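Local coordinates for L-arabinose ABC transporter, periplasmic L-arabinose-binding protein (Burkholderia thailandensis, PDB 4KZK) that binds beta-D-galactose and, as its name implies, probably L-arabinose in the periplasm for delivery to an ABC transporter, at residues A[185-188]-A[189-193]; A[163-166]-A[167-170]; A[242-245]-A[246-250]. All coordinates share one frame; numbering follows the deposited sequence. Where two conformers were deposited one is given.

Contacts 1 and 3 lie on helices 180-195 and 240-252, each the crossover of a beta-alpha-beta unit, and stand at different depths behind the sugar. Contact 1 reaches the galactose directly through Arg-185. Contact 3 stands one shell back: the side chain of Thr-242 is about 8 Å from the sugar and bonds to Asn-239, which itself binds the sugar. Contact 2 is a loop turn remote from the pocket, leading into strand 170-175, which in turn precedes helix 180-195. The centres of contacts 1 and 2 are about 16 Å apart, those of 1 and 3 about 18 Å, and those of 2 and 3 about 20 Å.

Contact 1: A[185-188]-A[189-193]; sequences RTTG and AVDAL. With GAL (beta-D-galactopyranose), chain B.
Asp-191 folds back over the preceding turn of its helix and meets Thr-187. Its CB lies 3.4 Å from Thr-187 O, and CG comes still closer, 3.2 Å from that same oxygen, because chi1 of -74° sets the carboxylate beside its own backbone N. Asp-191 N donates to Thr-187 O at 2.9 Å, an ordinary helical bond. At the tip, OD1 lies near Thr-187 O, an acceptor like itself, and makes no bond to it, whereas Asp-191 OD2 lies 3.8 Å from Thr-187 CG2, the two side chains running alongside each other, and takes its hydrogen bond from outside, with Tyr-145 OH. Thr-187 OG1 instead bonds to Arg-183 O.

Toward the sugar, Arg-185 runs extended from CG to NE. Its guanidinium grips the galactose with two N-H groups: Arg-185 NH1 reaches GAL O4 at 2.9 Å, and its NH2 reaches GAL O5, also at 2.9 Å. GAL C4 lies in the plane of the group, at its edge. Ser-238 O and Thr-181 OG1 bond to NH1 and NH2 respectively, so each terminal nitrogen has a protein partner besides the sugar. Held in this way, the flat group probably recognises the ring oxygen and a hydroxyl together, selecting for the orientation of the pyranose.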
loop_
_atom_site.group_PDB
_atom_site.type_symbol
_atom_site.label_atom_id
_atom_site.label_comp_id
_atom_site.label_asym_id
_atom_site.label_seq_id
_atom_site.Cartn_x
_atom_site.Cartn_y
_atom_site.Cartn_z
ATOM N N ARG A 185 -2.665 7.914 -4.562
ATOM C CA ARG A 185 -1.913 8.214 -3.344
ATOM C C ARG A 185 -0.921 9.327 -3.589
ATOM O O ARG A 185 -0.824 10.246 -2.773
ATOM C CB ARG A 185 -1.155 6.979 -2.842
ATOM C CG ARG A 185 -2.059 5.864 -2.384
ATOM C CD ARG A 185 -1.329 4.541 -2.275
ATOM N NE ARG A 185 -2.268 3.429 -2.345
ATOM C CZ ARG A 185 -2.065 2.232 -1.780
ATOM N NH1 ARG A 185 -0.960 2.005 -1.089
ATOM N NH2 ARG A 185 -2.958 1.256 -1.917
ATOM N N THR A 186 -0.170 9.263 -4.695
ATOM C CA THR A 186 0.846 10.282 -4.947
ATOM C C THR A 186 0.252 11.598 -5.412
ATOM O O THR A 186 0.780 12.655 -5.068
ATOM C CB THR A 186 1.981 9.812 -5.883
ATOM O OG1 THR A 186 1.462 9.435 -7.157
ATOM C CG2 THR A 186 2.710 8.665 -5.255
ATOM N N THR A 187 -0.831 11.540 -6.179
ATOM C CA THR A 187 -1.565 12.739 -6.597
ATOM C C THR A 187 -2.108 13.498 -5.385
ATOM O O THR A 187 -1.984 14.711 -5.288
ATOM C CB THR A 187 -2.698 12.383 -7.584
ATOM O OG1 THR A 187 -2.136 11.726 -8.728
ATOM C CG2 THR A 187 -3.411 13.632 -8.067
ATOM N N GLY A 188 -2.678 12.776 -4.418
ATOM C CA GLY A 188 -3.157 13.431 -3.204
ATOM C C GLY A 188 -2.048 14.119 -2.451
ATOM O O GLY A 188 -2.198 15.258 -1.982
ATOM N N ALA A 189 -0.905 13.441 -2.329
ATOM C CA ALA A 189 0.225 14.026 -1.622
ATOM C C ALA A 189 0.719 15.292 -2.324
ATOM O O ALA A 189 0.954 16.333 -1.691
ATOM C CB ALA A 189 1.353 13.003 -1.482
ATOM N N VAL A 190 0.875 15.221 -3.637
ATOM C CA VAL A 190 1.305 16.404 -4.379
ATOM C C VAL A 190 0.303 17.560 -4.220
ATOM O O VAL A 190 0.694 18.708 -4.020
ATOM C CB VAL A 190 1.532 16.100 -5.884
ATOM C CG1 VAL A 190 1.735 17.394 -6.683
ATOM C CG2 VAL A 190 2.731 15.190 -6.078
ATOM N N ASP A 191 -0.986 17.249 -4.323
ATOM C CA ASP A 191 -2.022 18.281 -4.256
ATOM C C ASP A 191 -1.999 18.942 -2.889
ATOM O O ASP A 191 -2.089 20.164 -2.777
ATOM C CB ASP A 191 -3.416 17.686 -4.541
ATOM C CG ASP A 191 -3.642 17.345 -6.012
ATOM O OD1 ASP A 191 -2.765 17.636 -6.857
ATOM O OD2 ASP A 191 -4.720 16.792 -6.339
ATOM N N ALA A 192 -1.875 18.144 -1.832
ATOM C CA ALA A 192 -1.784 18.718 -0.485
ATOM C C ALA A 192 -0.532 19.597 -0.329
ATOM O O ALA A 192 -0.570 20.642 0.317
ATOM C CB ALA A 192 -1.820 17.616 0.581
ATOM N N LEU A 193 0.578 19.184 -0.928
ATOM C CA LEU A 193 1.810 19.962 -0.821
ATOM C C LEU A 193 1.706 21.293 -1.597
ATOM O O LEU A 193 2.123 22.346 -1.102
ATOM C CB LEU A 193 3.023 19.140 -1.277
ATOM C CG LEU A 193 3.450 18.060 -0.281
ATOM C CD1 LEU A 193 4.338 17.048 -0.958
ATOM C CD2 LEU A 193 4.160 18.647 0.925
HETATM C C1 GAL B . -1.074 -2.099 -1.940
HETATM C C2 GAL B . 0.372 -1.896 -1.493
HETATM C C3 GAL B . 0.474 -2.270 -0.008
HETATM C C4 GAL B . -0.563 -1.489 0.794
HETATM C C5 GAL B . -1.943 -1.766 0.224
HETATM C C6 GAL B . -3.020 -0.965 0.942
HETATM O O1 GAL B . -1.169 -1.635 -3.272
HETATM O O2 GAL B . 1.196 -2.730 -2.275
HETATM O O3 GAL B . 1.795 -2.040 0.497
HETATM O O4 GAL B . -0.264 -0.114 0.798
HETATM O O5 GAL B . -1.958 -1.339 -1.131
HETATM O O6 GAL B . -4.299 -1.234 0.392
#

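Contact 2: A[163-166]-A[167-170]; sequences GWNP and AEVG
Trp-164 and Val-169 make the close-packed half of this turn, their side chains crossing at about a right angle. Val-169 CG2 lies 3.8 Å from Trp-164 CE3, approaching the indole obliquely, and the same methyl sits 3.4 Å from Asn-165 O. Both residues are buried. Across the turn, Asn-165, Ala-167 and Glu-168 are exposed and the packing is looser: Asn-165 ND2 comes no nearer than 3.8 Å to Glu-168 CD, with the amide and carboxylate planes only 21° apart.

What shapes this outer side is polar. With CG anti to the backbone N (chi1 177°), Asn-165 brings OD1 to Ala-167 N at 3.1 Å, an Asx turn, although the donor stands well above the amide plane. Glu-168 N closes back on Asn-165 O at 3.1 Å, giving a short 3-10 turn led by Pro-166. A weak bond from Val-169 N to Pro-166 O follows, and one water donates to both Pro-166 O and Val-169 O.

The turn links helix 144-161, which ends in a Schellman motif at Gly-163, to strand 170-175. Trp-164 stacks on His-232 and touches Val-234 of strand 233-236, Val-169 also packs on Phe-198, and Gly-170 begins the backbone pairing with His-232 and Val-234.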
loop_
_atom_site.group_PDB
_atom_site.type_symbol
_atom_site.label_atom_id
_atom_site.label_comp_id
_atom_site.label_asym_id
_atom_site.label_seq_id
_atom_site.Cartn_x
_atom_site.Cartn_y
_atom_site.Cartn_z
ATOM N N GLY A 163 10.793 25.364 9.932
ATOM C CA GLY A 163 11.024 26.690 9.370
ATOM C C GLY A 163 11.483 26.674 7.925
ATOM O O GLY A 163 12.060 27.647 7.433
ATOM N N TRP A 164 11.226 25.562 7.245
ATOM C CA TRP A 164 11.582 25.422 5.846
ATOM C C TRP A 164 10.759 26.405 5.011
ATOM O O TRP A 164 9.602 26.663 5.309
ATOM C CB TRP A 164 11.308 23.989 5.370
ATOM C CG TRP A 164 12.310 22.983 5.801
ATOM C CD1 TRP A 164 13.257 23.118 6.774
ATOM C CD2 TRP A 164 12.446 21.645 5.298
ATOM N NE1 TRP A 164 13.989 21.953 6.894
ATOM C CE2 TRP A 164 13.507 21.038 5.997
ATOM C CE3 TRP A 164 11.785 20.907 4.310
ATOM C CZ2 TRP A 164 13.924 19.728 5.739
ATOM C CZ3 TRP A 164 12.203 19.611 4.054
ATOM C CH2 TRP A 164 13.269 19.038 4.769
ATOM N N ASN A 165 11.366 26.978 3.986
ATOM C CA ASN A 165 10.632 27.730 2.992
ATOM C C ASN A 165 10.079 26.749 1.958
ATOM O O ASN A 165 10.850 26.192 1.187
ATOM C CB ASN A 165 11.572 28.745 2.342
ATOM C CG ASN A 165 10.912 29.526 1.228
ATOM O OD1 ASN A 165 9.778 29.246 0.839
ATOM N ND2 ASN A 165 11.622 30.497 0.704
ATOM N N PRO A 166 8.747 26.529 1.945
ATOM C CA PRO A 166 8.215 25.458 1.102
ATOM C C PRO A 166 8.400 25.698 -0.386
ATOM O O PRO A 166 8.462 24.730 -1.156
ATOM C CB PRO A 166 6.723 25.410 1.461
ATOM C CG PRO A 166 6.424 26.704 2.096
ATOM C CD PRO A 166 7.688 27.210 2.705
ATOM N N ALA A 167 8.498 26.956 -0.788
ATOM C CA ALA A 167 8.705 27.295 -2.185
ATOM C C ALA A 167 10.075 26.882 -2.731
ATOM O O ALA A 167 10.279 26.907 -3.936
ATOM C CB ALA A 167 8.509 28.790 -2.386
ATOM N N GLU A 168 11.002 26.511 -1.856
ATOM C CA GLU A 168 12.352 26.135 -2.268
ATOM C C GLU A 168 12.655 24.655 -2.083
ATOM O O GLU A 168 13.772 24.225 -2.346
ATOM C CB GLU A 168 13.379 26.979 -1.514
ATOM C CG GLU A 168 13.420 28.425 -1.995
ATOM C CD GLU A 168 14.521 29.234 -1.341
ATOM O OE1 GLU A 168 15.005 28.817 -0.260
ATOM O OE2 GLU A 168 14.895 30.290 -1.905
ATOM N N VAL A 169 11.662 23.877 -1.665
ATOM C CA VAL A 169 11.879 22.462 -1.311
ATOM C C VAL A 169 11.667 21.548 -2.516
ATOM O O VAL A 169 10.703 21.691 -3.260
ATOM C CB VAL A 169 10.985 22.052 -0.128
ATOM C CG1 VAL A 169 11.137 20.569 0.192
ATOM C CG2 VAL A 169 11.341 22.872 1.110
ATOM N N GLY A 170 12.601 20.625 -2.716
ATOM C CA GLY A 170 12.437 19.587 -3.727
ATOM C C GLY A 170 11.360 18.609 -3.294
ATOM O O GLY A 170 11.351 18.192 -2.148
HETATM O O HOH W 1 8.780 23.650 -3.646
#

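Contact 3: A[242-245]-A[246-250]; sequences TTVG and AVRAG
Thr-243 O is approached by two N-H groups of the next helical turn: Val-247 N donates at 3.2 Å, in the carbonyl plane, while Ala-246 N adds a weak bond at 3.1 Å. Ala-246 N is itself shared, since it also makes a weak bond to Thr-242 O at 3.4 Å. Further on the helix tightens, with Arg-248 N bonded to Val-244 O at 2.9 Å and nearly straight (171°). The same carbonyl oxygen is met by the side chain, Arg-248 CG lying 3.5 Å from Val-244 O.

Val-244 and Arg-248 run side by side and point the same way. Arg-248 bends at chi2 (-67°) and again at chi3, which turns the guanidinium back alongside the valine; Arg-248 NH2 then comes 3.5 Å from Val-244 CG1, obliquely to the flat group. Val-244 was modelled in two conformers, so this last approach is tentative. The charge is answered from outside the segments: NE forms a salt bridge with Glu-251 and NH2 one with Glu-274, which probably offsets the closeness of Lys-277.

At the beginning of the segment the threonines turn to the residues just before them. Thr-242 OG1 bonds to Asn-239 OD1 and to Ser-238 N, a second-shell link consistent with holding the Asn-239 amide so that its ND2 meets the galactose. Thr-243 OG1 bonds to Asn-239 O.

Helix 240-252 is the crossover between strands 233-236 and 260-264. Ala-246 and Ala-249 lie against Ala-220 of helix 213-226, while Val-244 packs on Val-270 of helix 269-276 and on Phe-283 of strand 283-288.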
loop_
_atom_site.group_PDB
_atom_site.type_symbol
_atom_site.label_atom_id
_atom_site.label_comp_id
_atom_site.label_asym_id
_atom_site.label_seq_id
_atom_site.Cartn_x
_atom_site.Cartn_y
_atom_site.Cartn_z
ATOM N N THR A 242 8.340 1.731 -0.692
ATOM C CA THR A 242 8.836 2.620 -1.726
ATOM C C THR A 242 9.420 3.872 -1.082
ATOM O O THR A 242 10.522 4.257 -1.397
ATOM C CB THR A 242 7.749 2.937 -2.776
ATOM O OG1 THR A 242 6.534 3.373 -2.152
ATOM C CG2 THR A 242 7.464 1.700 -3.548
ATOM N N THR A 243 8.711 4.462 -0.134
ATOM C CA THR A 243 9.185 5.650 0.560
ATOM C C THR A 243 10.559 5.460 1.150
ATOM O O THR A 243 11.438 6.326 1.015
ATOM C CB THR A 243 8.151 6.119 1.615
ATOM O OG1 THR A 243 6.900 6.372 0.951
ATOM C CG2 THR A 243 8.603 7.384 2.308
ATOM N N VAL A 244 10.775 4.316 1.806
ATOM C CA VAL A 244 12.070 4.022 2.453
ATOM C C VAL A 244 13.171 3.909 1.404
ATOM O O VAL A 244 14.334 4.227 1.659
ATOM C CB VAL A 244 12.015 2.715 3.275
ATOM C CG1 VAL A 244 13.413 2.102 3.470
ATOM C CG2 VAL A 244 11.339 2.979 4.592
ATOM N N GLY A 245 12.825 3.418 0.222
ATOM C CA GLY A 245 13.813 3.390 -0.852
ATOM C C GLY A 245 14.405 4.754 -1.160
ATOM O O GLY A 245 15.628 4.891 -1.351
ATOM N N ALA A 246 13.556 5.782 -1.186
ATOM C CA ALA A 246 14.014 7.151 -1.406
ATOM C C ALA A 246 14.853 7.664 -0.228
ATOM O O ALA A 246 15.829 8.414 -0.405
ATOM C CB ALA A 246 12.833 8.084 -1.681
ATOM N N VAL A 247 14.474 7.285 0.986
ATOM C CA VAL A 247 15.212 7.702 2.168
ATOM C C VAL A 247 16.632 7.094 2.116
ATOM O O VAL A 247 17.632 7.789 2.343
ATOM C CB VAL A 247 14.466 7.342 3.475
ATOM C CG1 VAL A 247 15.321 7.593 4.726
ATOM C CG2 VAL A 247 13.153 8.128 3.572
ATOM N N ARG A 248 16.730 5.805 1.791
ATOM C CA ARG A 248 18.035 5.170 1.651
ATOM C C ARG A 248 18.861 5.808 0.538
ATOM O O ARG A 248 20.067 6.007 0.694
ATOM C CB ARG A 248 17.906 3.672 1.359
ATOM C CG ARG A 248 17.386 2.846 2.522
ATOM C CD ARG A 248 18.358 2.787 3.697
ATOM N NE ARG A 248 18.023 3.761 4.727
ATOM C CZ ARG A 248 17.002 3.627 5.576
ATOM N NH1 ARG A 248 16.733 4.578 6.449
ATOM N NH2 ARG A 248 16.214 2.560 5.544
ATOM N N ALA A 249 18.230 6.098 -0.593
ATOM C CA ALA A 249 18.955 6.731 -1.693
ATOM C C ALA A 249 19.497 8.091 -1.255
ATOM O O ALA A 249 20.685 8.392 -1.460
ATOM C CB ALA A 249 18.063 6.852 -2.909
ATOM N N GLY A 250 18.665 8.882 -0.573
ATOM C CA GLY A 250 19.097 10.189 -0.089
ATOM C C GLY A 250 20.291 10.069 0.829
ATOM O O GLY A 250 21.245 10.831 0.734
#